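Local coordinates for protein DNA polymerase III beta subunit (Streptococcus pyogenes, PDB 2AVT) that probably encircles DNA as a ring-shaped sliding processivity factor, tethering the replicative DNA polymerase III to its template during chromosome replication, at residues A[96-99]-A[100-104]; A[144-147]-A[148-152]; A[332-335]-A[336-340]. All blocks are in the same frame, centred on the assembly; numbering follows the deposited sequence.

Contact 1 (A[96-99]-A[100-104]); sequences VKEI and EQHQV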
ATOM      1  N   VAL A  96       9.559  -4.807  31.050  1.00 25.88           N
ATOM      2  CA  VAL A  96      10.842  -4.818  30.363  1.00 26.67           C
ATOM      3  C   VAL A  96      11.950  -4.919  31.388  1.00 28.14           C
ATOM      4  O   VAL A  96      12.107  -4.027  32.216  1.00 29.02           O
ATOM      5  CB  VAL A  96      11.042  -3.529  29.552  1.00 26.86           C
ATOM      6  CG1 VAL A  96      12.323  -3.621  28.739  1.00 27.33           C
ATOM      7  CG2 VAL A  96       9.844  -3.295  28.649  1.00 26.87           C
ATOM      8  N   LYS A  97      12.715  -6.004  31.338  1.00 28.31           N
ATOM      9  CA  LYS A  97      13.791  -6.201  32.295  1.00 29.46           C
ATOM     10  C   LYS A  97      15.095  -6.570  31.618  1.00 28.58           C
ATOM     11  O   LYS A  97      15.183  -7.593  30.941  1.00 30.06           O
ATOM     12  CB  LYS A  97      13.408  -7.293  33.304  1.00 30.52           C
ATOM     13  CG  LYS A  97      14.377  -7.450  34.470  1.00 33.37           C
ATOM     14  CD  LYS A  97      13.819  -8.438  35.504  1.00 37.35           C
ATOM     15  CE  LYS A  97      14.582  -8.375  36.821  1.00 39.42           C
ATOM     16  NZ  LYS A  97      13.787  -8.966  37.948  1.00 42.55           N
ATOM     17  N   GLU A  98      16.109  -5.733  31.798  1.00 29.48           N
ATOM     18  CA  GLU A  98      17.409  -6.002  31.209  1.00 31.05           C
ATOM     19  C   GLU A  98      18.158  -6.988  32.085  1.00 32.56           C
ATOM     20  O   GLU A  98      18.071  -6.927  33.312  1.00 33.27           O
ATOM     21  CB  GLU A  98      18.226  -4.709  31.079  1.00 32.11           C
ATOM     22  CG  GLU A  98      19.726  -4.932  30.869  1.00 33.97           C
ATOM     23  CD  GLU A  98      20.510  -3.626  30.743  1.00 37.69           C
ATOM     24  OE1 GLU A  98      20.030  -2.585  31.245  1.00 39.32           O
ATOM     25  OE2 GLU A  98      21.613  -3.641  30.154  1.00 39.17           O
ATOM     26  N   ILE A  99      18.875  -7.908  31.453  1.00 32.86           N
ATOM     27  CA  ILE A  99      19.675  -8.879  32.183  1.00 34.31           C
ATOM     28  C   ILE A  99      21.080  -8.767  31.620  1.00 36.06           C
ATOM     29  O   ILE A  99      21.357  -7.858  30.836  1.00 35.77           O
ATOM     30  CB  ILE A  99      19.141 -10.323  32.020  1.00 34.34           C
ATOM     31  CG1 ILE A  99      19.095 -10.718  30.542  1.00 35.38           C
ATOM     32  CG2 ILE A  99      17.746 -10.421  32.624  1.00 35.22           C
ATOM     33  CD1 ILE A  99      18.671 -12.172  30.313  1.00 35.89           C
ATOM     34  N   GLU A 100      21.962  -9.681  32.008  1.00 36.26           N
ATOM     35  CA  GLU A 100      23.347  -9.650  31.564  1.00 37.54           C
ATOM     36  C   GLU A 100      23.554  -9.699  30.061  1.00 36.84           C
ATOM     37  O   GLU A 100      22.737 -10.244  29.322  1.00 35.48           O
ATOM     38  CB  GLU A 100      24.131 -10.805  32.196  1.00 41.49           C
ATOM     39  CG  GLU A 100      23.591 -12.184  31.840  1.00 46.82           C
ATOM     40  CD  GLU A 100      24.502 -13.304  32.313  1.00 51.88           C
ATOM     41  OE1 GLU A 100      24.766 -13.388  33.534  1.00 52.47           O
ATOM     42  OE2 GLU A 100      24.956 -14.100  31.456  1.00 54.61           O
ATOM     43  N   GLN A 101      24.673  -9.125  29.630  1.00 37.69           N
ATOM     44  CA  GLN A 101      25.071  -9.099  28.230  1.00 36.98           C
ATOM     45  C   GLN A 101      24.113  -8.353  27.304  1.00 35.29           C
ATOM     46  O   GLN A 101      23.848  -8.797  26.191  1.00 35.52           O
ATOM     47  CB  GLN A 101      25.263 -10.535  27.737  1.00 41.61           C
ATOM     48  CG  GLN A 101      26.182 -11.351  28.633  1.00 45.84           C
ATOM     49  CD  GLN A 101      26.221 -12.820  28.255  1.00 48.75           C
ATOM     50  OE1 GLN A 101      25.178 -13.455  28.075  1.00 51.37           O
ATOM     51  NE2 GLN A 101      27.425 -13.372  28.145  1.00 50.44           N
ATOM     52  N   HIS A 102      23.606  -7.220  27.778  1.00 32.83           N
ATOM     53  CA  HIS A 102      22.697  -6.367  27.020  1.00 31.96           C
ATOM     54  C   HIS A 102      21.517  -7.088  26.387  1.00 30.44           C
ATOM     55  O   HIS A 102      21.250  -6.955  25.192  1.00 30.03           O
ATOM     56  CB  HIS A 102      23.484  -5.586  25.957  1.00 31.76           C
ATOM     57  CG  HIS A 102      24.617  -4.790  26.528  1.00 32.49           C
ATOM     58  ND1 HIS A 102      25.901  -5.285  26.628  1.00 32.96           N
ATOM     59  CD2 HIS A 102      24.639  -3.572  27.118  1.00 32.23           C
ATOM     60  CE1 HIS A 102      26.663  -4.410  27.258  1.00 30.17           C
ATOM     61  NE2 HIS A 102      25.922  -3.361  27.565  1.00 35.05           N
ATOM     62  N   GLN A 103      20.800  -7.839  27.215  1.00 29.93           N
ATOM     63  CA  GLN A 103      19.622  -8.574  26.779  1.00 29.89           C
ATOM     64  C   GLN A 103      18.449  -8.026  27.561  1.00 26.99           C
ATOM     65  O   GLN A 103      18.615  -7.605  28.704  1.00 28.54           O
ATOM     66  CB  GLN A 103      19.765 -10.065  27.110  1.00 30.08           C
ATOM     67  CG  GLN A 103      20.930 -10.772  26.447  1.00 31.04           C
ATOM     68  CD  GLN A 103      21.003 -12.241  26.845  1.00 35.06           C
ATOM     69  OE1 GLN A 103      21.570 -12.591  27.888  1.00 35.95           O
ATOM     70  NE2 GLN A 103      20.410 -13.106  26.023  1.00 34.09           N
ATOM     71  N   VAL A 104      17.271  -8.000  26.950  1.00 26.26           N
ATOM     72  CA  VAL A 104      16.088  -7.547  27.664  1.00 24.91           C
ATOM     73  C   VAL A 104      15.032  -8.630  27.594  1.00 25.10           C
ATOM     74  O   VAL A 104      14.790  -9.219  26.538  1.00 24.81           O
ATOM     75  CB  VAL A 104      15.482  -6.239  27.088  1.00 25.37           C
ATOM     76  CG1 VAL A 104      16.404  -5.063  27.396  1.00 29.64           C
ATOM     77  CG2 VAL A 104      15.263  -6.370  25.600  1.00 25.76           C
TER
HETATM   78  O   HOH W   1      22.970  -5.820  30.426  1.00 30.54           O
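Ile99 and Gln103 face each other across the end of a beta hairpin, where strand 93-99 turns through residues 100-102 into strand 103-108 of the N-terminal domain's antiparallel sheet. They form a hydrogen-bonded pair: Ile99 N donates to Gln103 O at 2.8 Å, nearly straight at 166°. Their side chains share one face and cross at a slant. A chi1 of 58° lodges Ile99 CG1 between its own backbone N and carbonyl carbon, where it meets Gln103 CB at 3.6 Å. The CB methylene of Gln103 gives Ile99 an apolar surface, while its amide end suits the partly exposed side of the hairpin. The other face carries Glu98 and Val104, a non-hydrogen-bonded pair in which Glu98 CB and Val104 CG1 lie 4.1 Å apart. Branched Val104 packs inward on Ile75 and Leu77. Buried Glu98 has work for both oxygens: OE1 accepts from Ile2 N, just ahead of strand 3-7, while OE2 serves the turn, where Gln101 and His102 take left-handed backbone conformations. A single water knits that turn together, donating to Glu98 OE2 and Ile99 O, 2.6 Å from each, and accepting from His102 N at 3.1 Å.

Contact 2 (A[144-147]-A[148-152]); sequences SIIA and ETAFA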
ATOM      1  N   SER A 144       1.361  24.175   8.073  1.00 32.90           N
ATOM      2  CA  SER A 144       0.747  24.811   6.914  1.00 32.36           C
ATOM      3  C   SER A 144       1.815  25.287   5.945  1.00 31.64           C
ATOM      4  O   SER A 144       1.672  25.135   4.733  1.00 32.86           O
ATOM      5  CB  SER A 144      -0.105  26.001   7.346  1.00 34.07           C
ATOM      6  OG  SER A 144      -0.627  26.660   6.211  1.00 37.24           O
ATOM      7  N   ILE A 145       2.877  25.872   6.490  1.00 31.17           N
ATOM      8  CA  ILE A 145       4.004  26.373   5.702  1.00 32.95           C
ATOM      9  C   ILE A 145       4.683  25.213   4.964  1.00 34.47           C
ATOM     10  O   ILE A 145       5.037  25.323   3.787  1.00 34.02           O
ATOM     11  CB  ILE A 145       5.051  27.061   6.619  1.00 31.90           C
ATOM     12  CG1 ILE A 145       4.464  28.351   7.208  1.00 33.37           C
ATOM     13  CG2 ILE A 145       6.326  27.331   5.846  1.00 32.99           C
ATOM     14  CD1 ILE A 145       5.311  28.977   8.319  1.00 27.89           C
ATOM     15  N   ILE A 146       4.855  24.100   5.672  1.00 34.84           N
ATOM     16  CA  ILE A 146       5.481  22.912   5.109  1.00 32.78           C
ATOM     17  C   ILE A 146       4.702  22.320   3.939  1.00 33.97           C
ATOM     18  O   ILE A 146       5.266  22.086   2.869  1.00 32.61           O
ATOM     19  CB  ILE A 146       5.653  21.830   6.190  1.00 33.05           C
ATOM     20  CG1 ILE A 146       6.627  22.337   7.253  1.00 29.73           C
ATOM     21  CG2 ILE A 146       6.131  20.515   5.552  1.00 32.05           C
ATOM     22  CD1 ILE A 146       6.759  21.461   8.458  1.00 32.43           C
ATOM     23  N   ALA A 147       3.409  22.078   4.140  1.00 32.44           N
ATOM     24  CA  ALA A 147       2.577  21.510   3.089  1.00 32.03           C
ATOM     25  C   ALA A 147       2.495  22.431   1.870  1.00 34.74           C
ATOM     26  O   ALA A 147       2.138  21.987   0.776  1.00 34.05           O
ATOM     27  CB  ALA A 147       1.181  21.234   3.621  1.00 29.90           C
ATOM     28  N   GLU A 148       2.824  23.709   2.058  1.00 34.46           N
ATOM     29  CA  GLU A 148       2.767  24.677   0.962  1.00 35.97           C
ATOM     30  C   GLU A 148       4.082  24.867   0.211  1.00 35.75           C
ATOM     31  O   GLU A 148       4.074  25.315  -0.934  1.00 36.84           O
ATOM     32  CB  GLU A 148       2.295  26.053   1.475  1.00 35.34           C
ATOM     33  CG  GLU A 148       0.908  26.056   2.104  1.00 34.90           C
ATOM     34  CD  GLU A 148       0.440  27.441   2.548  1.00 36.65           C
ATOM     35  OE1 GLU A 148       1.264  28.239   3.040  1.00 34.44           O
ATOM     36  OE2 GLU A 148      -0.769  27.720   2.418  1.00 37.85           O
ATOM     37  N   THR A 149       5.208  24.523   0.831  1.00 36.29           N
ATOM     38  CA  THR A 149       6.496  24.732   0.177  1.00 38.44           C
ATOM     39  C   THR A 149       7.389  23.505  -0.050  1.00 40.53           C
ATOM     40  O   THR A 149       8.172  23.478  -1.000  1.00 41.29           O
ATOM     41  CB  THR A 149       7.328  25.759   0.955  1.00 37.58           C
ATOM     42  OG1 THR A 149       7.595  25.245   2.261  1.00 38.12           O
ATOM     43  CG2 THR A 149       6.570  27.079   1.091  1.00 38.21           C
ATOM     44  N   ALA A 150       7.275  22.499   0.808  1.00 41.05           N
ATOM     45  CA  ALA A 150       8.107  21.299   0.698  1.00 42.31           C
ATOM     46  C   ALA A 150       8.168  20.660  -0.691  1.00 42.41           C
ATOM     47  O   ALA A 150       9.250  20.405  -1.213  1.00 42.29           O
ATOM     48  CB  ALA A 150       7.660  20.263   1.723  1.00 41.85           C
ATOM     49  N   PHE A 151       7.006  20.415  -1.283  1.00 43.33           N
ATOM     50  CA  PHE A 151       6.912  19.785  -2.602  1.00 45.42           C
ATOM     51  C   PHE A 151       7.629  20.506  -3.747  1.00 47.36           C
ATOM     52  O   PHE A 151       7.991  19.878  -4.745  1.00 48.44           O
ATOM     53  CB  PHE A 151       5.437  19.609  -2.975  1.00 44.18           C
ATOM     54  CG  PHE A 151       4.735  20.900  -3.297  1.00 47.23           C
ATOM     55  CD1 PHE A 151       4.743  21.410  -4.591  1.00 46.07           C
ATOM     56  CD2 PHE A 151       4.088  21.621  -2.301  1.00 47.18           C
ATOM     57  CE1 PHE A 151       4.123  22.610  -4.888  1.00 47.01           C
ATOM     58  CE2 PHE A 151       3.464  22.828  -2.592  1.00 48.03           C
ATOM     59  CZ  PHE A 151       3.483  23.321  -3.886  1.00 46.77           C
ATOM     60  N   ALA A 152       7.831  21.814  -3.618  1.00 47.95           N
ATOM     61  CA  ALA A 152       8.476  22.586  -4.677  1.00 47.80           C
ATOM     62  C   ALA A 152       9.997  22.450  -4.739  1.00 48.93           C
ATOM     63  O   ALA A 152      10.610  22.772  -5.759  1.00 50.83           O
ATOM     64  CB  ALA A 152       8.089  24.056  -4.553  1.00 46.70           C
TER
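With chi1 at 63°, Thr149 places OG1 between its own N and carbonyl carbon, and the hydroxyl thereby reaches back one turn to donate to Ile145 O, 3.0 Å from OG1. The hydroxyl oxygen sits above the carbonyl plane rather than on a lone pair. Threonine is suited to this place late in the helix: the amide bonds to Ile145 O from Glu148 N and Thr149 N are both weak, and the hydroxyl adds a third donor. Glu148 has CG anti to its carbonyl carbon (chi1 -60°) and an extended chain, which carries the carboxylate back alongside Ser144, with Glu148 CD 3.9 Å from Ser144 OG. The acid's main partner lies elsewhere: OE1 forms a salt bridge with Arg188, and OE2 sits close to Glu366, which might raise the proton affinity of either acid. Ile146 O accepts from Ala150 N at 2.9 Å, in the carbonyl plane, and also from Thr149 N at 3.2 Å. Small Ala150 brings CB to 4.1 Å from Ile146 CG2, while Ile146 itself packs against helix 205-214. Phe151 turns its ring edge to Ala147 O, its CD2 3.7 Å away. Sharing one carbonyl between donors three and four residues ahead is characteristic of an alpha-helix tightening into a 3-10 turn, here passing from helix 139-149 into residues 150-152 of the central one of this sliding ring's three related domains.

Contact 3 (A[332-335]-A[336-340]); sequences TYLI and ESLKA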
ATOM      1  N   THR A 332       1.802  18.716 -14.443  1.00 40.97           N
ATOM      2  CA  THR A 332       2.122  18.210 -13.104  1.00 41.31           C
ATOM      3  C   THR A 332       2.415  19.346 -12.126  1.00 41.15           C
ATOM      4  O   THR A 332       2.052  19.284 -10.956  1.00 39.67           O
ATOM      5  CB  THR A 332       3.351  17.283 -13.120  1.00 40.81           C
ATOM      6  OG1 THR A 332       3.060  16.122 -13.906  1.00 43.27           O
ATOM      7  CG2 THR A 332       3.705  16.846 -11.707  1.00 41.43           C
ATOM      8  N   TYR A 333       3.073  20.385 -12.626  1.00 42.31           N
ATOM      9  CA  TYR A 333       3.421  21.544 -11.822  1.00 42.12           C
ATOM     10  C   TYR A 333       2.174  22.278 -11.327  1.00 41.18           C
ATOM     11  O   TYR A 333       2.089  22.659 -10.161  1.00 40.86           O
ATOM     12  CB  TYR A 333       4.299  22.479 -12.648  1.00 45.05           C
ATOM     13  CG  TYR A 333       5.666  21.907 -12.960  1.00 47.80           C
ATOM     14  CD1 TYR A 333       6.089  20.712 -12.390  1.00 49.61           C
ATOM     15  CD2 TYR A 333       6.557  22.593 -13.775  1.00 49.57           C
ATOM     16  CE1 TYR A 333       7.361  20.225 -12.615  1.00 49.93           C
ATOM     17  CE2 TYR A 333       7.829  22.114 -14.004  1.00 51.44           C
ATOM     18  CZ  TYR A 333       8.227  20.932 -13.419  1.00 51.51           C
ATOM     19  OH  TYR A 333       9.510  20.477 -13.622  1.00 52.72           O
ATOM     20  N   LEU A 334       1.204  22.467 -12.218  1.00 40.57           N
ATOM     21  CA  LEU A 334      -0.030  23.145 -11.856  1.00 39.03           C
ATOM     22  C   LEU A 334      -0.835  22.269 -10.906  1.00 39.79           C
ATOM     23  O   LEU A 334      -1.402  22.754  -9.920  1.00 39.50           O
ATOM     24  CB  LEU A 334      -0.860  23.449 -13.107  1.00 38.58           C
ATOM     25  CG  LEU A 334      -2.188  24.169 -12.853  1.00 36.73           C
ATOM     26  CD1 LEU A 334      -1.947  25.416 -11.992  1.00 36.62           C
ATOM     27  CD2 LEU A 334      -2.820  24.550 -14.177  1.00 36.08           C
ATOM     28  N   ILE A 335      -0.879  20.972 -11.204  1.00 38.22           N
ATOM     29  CA  ILE A 335      -1.603  20.023 -10.372  1.00 36.89           C
ATOM     30  C   ILE A 335      -1.111  20.104  -8.929  1.00 34.90           C
ATOM     31  O   ILE A 335      -1.903  20.231  -8.000  1.00 33.88           O
ATOM     32  CB  ILE A 335      -1.433  18.577 -10.907  1.00 37.70           C
ATOM     33  CG1 ILE A 335      -2.051  18.476 -12.308  1.00 37.45           C
ATOM     34  CG2 ILE A 335      -2.099  17.579  -9.956  1.00 37.30           C
ATOM     35  CD1 ILE A 335      -1.974  17.098 -12.932  1.00 38.48           C
ATOM     36  N   GLU A 336       0.200  20.049  -8.746  1.00 36.30           N
ATOM     37  CA  GLU A 336       0.779  20.122  -7.417  1.00 37.53           C
ATOM     38  C   GLU A 336       0.546  21.482  -6.738  1.00 37.92           C
ATOM     39  O   GLU A 336       0.349  21.550  -5.521  1.00 35.10           O
ATOM     40  CB  GLU A 336       2.272  19.789  -7.497  1.00 40.96           C
ATOM     41  CG  GLU A 336       2.521  18.284  -7.640  1.00 46.29           C
ATOM     42  CD  GLU A 336       3.956  17.929  -7.963  1.00 48.97           C
ATOM     43  OE1 GLU A 336       4.873  18.563  -7.405  1.00 50.74           O
ATOM     44  OE2 GLU A 336       4.168  16.994  -8.767  1.00 52.96           O
ATOM     45  N   SER A 337       0.559  22.560  -7.519  1.00 37.09           N
ATOM     46  CA  SER A 337       0.319  23.891  -6.964  1.00 36.12           C
ATOM     47  C   SER A 337      -1.120  23.990  -6.467  1.00 35.20           C
ATOM     48  O   SER A 337      -1.386  24.576  -5.420  1.00 35.39           O
ATOM     49  CB  SER A 337       0.571  24.975  -8.016  1.00 36.24           C
ATOM     50  OG  SER A 337       1.962  25.176  -8.220  1.00 37.45           O
ATOM     51  N   LEU A 338      -2.044  23.407  -7.221  1.00 34.00           N
ATOM     52  CA  LEU A 338      -3.452  23.438  -6.850  1.00 35.69           C
ATOM     53  C   LEU A 338      -3.724  22.570  -5.616  1.00 36.93           C
ATOM     54  O   LEU A 338      -4.573  22.895  -4.785  1.00 35.99           O
ATOM     55  CB  LEU A 338      -4.308  22.980  -8.035  1.00 35.65           C
ATOM     56  CG  LEU A 338      -4.177  23.884  -9.277  1.00 37.79           C
ATOM     57  CD1 LEU A 338      -4.899  23.273 -10.472  1.00 34.13           C
ATOM     58  CD2 LEU A 338      -4.746  25.266  -8.953  1.00 36.60           C
ATOM     59  N   LYS A 339      -2.990  21.471  -5.489  1.00 37.47           N
ATOM     60  CA  LYS A 339      -3.177  20.586  -4.351  1.00 38.62           C
ATOM     61  C   LYS A 339      -2.807  21.343  -3.080  1.00 37.48           C
ATOM     62  O   LYS A 339      -3.402  21.130  -2.023  1.00 36.66           O
ATOM     63  CB  LYS A 339      -2.303  19.334  -4.511  1.00 41.35           C
ATOM     64  CG  LYS A 339      -2.563  18.253  -3.471  1.00 46.11           C
ATOM     65  CD  LYS A 339      -1.856  16.949  -3.831  1.00 48.29           C
ATOM     66  CE  LYS A 339      -2.146  15.860  -2.807  1.00 51.51           C
ATOM     67  NZ  LYS A 339      -1.544  14.547  -3.200  1.00 52.77           N
ATOM     68  N   ALA A 340      -1.835  22.246  -3.197  1.00 35.51           N
ATOM     69  CA  ALA A 340      -1.377  23.045  -2.061  1.00 34.83           C
ATOM     70  C   ALA A 340      -2.298  24.211  -1.674  1.00 34.71           C
ATOM     71  O   ALA A 340      -2.070  24.870  -0.664  1.00 34.34           O
ATOM     72  CB  ALA A 340       0.012  23.573  -2.340  1.00 35.93           C
TER
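The carboxylate of Glu336 is the flat group that touches across this helical turn: the methyl CG2 of Thr332 approaches its OE2 from out of the carboxylate plane, to a tight 3.0 Å, while OE1 is turned to a salt bridge with Arg184. The two side chains run next to each other in the same direction. Thr332 presents its methyl because CG2, rather than OG1, stands anti to the backbone N, and Glu336, extended beyond CG, keeps CB and CG near Thr332 O. An acid fits here since it can lie along the helix with its methylenes and still meet an arginine from another part of the chain. The backbone that carries them is regular alpha-helix. Glu336 N donates to Thr332 O at 3.0 Å and 165°, and Lys339 N to Ile335 O, also at 3.0 Å. Ser337 N bonds to Tyr333 O at 3.1 Å; serine is small enough for this buried position, and its OG is satisfied by a hydrogen bond with Gln370. On the inner side Leu334 and Leu338 cross at an angle, Leu334 CG meeting Leu338 CD1 at 3.7 Å, one turn apart. These leucines suit the buried face, as they press onto helix 268-282: Leu334 on Met275 and Leu338 on Leu271, joined there by Ile335 on Met275 and Thr332 on Phe279. Away from that helix, Tyr333 packs on Asp181 and His183, in the loop between strands 174-180 and 184-191, so that helix 331-339 bridges the C-terminal and central domains.

Contacts 2 and 3 belong to the central and C-terminal domains and meet where these join. Their centres lie 11 Å apart, and the ring of Phe151 closes the gap: Phe151 CE2 touches Ala340 CB at 3.5 Å. Arg184 reinforces the junction, pairing with Glu336 of contact 3 and, weakly, with Phe151 O of contact 2. Gln370 also serves both, packing on Phe151 and bonding to Ser337. In bacterial relatives the pocket that takes the polymerase's binding peptide lies between these two domains, so this junction is probably in its neighbourhood. Contact 1 stands apart in the N-terminal domain, its centre 44 Å from that of contact 2 and 51 Å from that of contact 3.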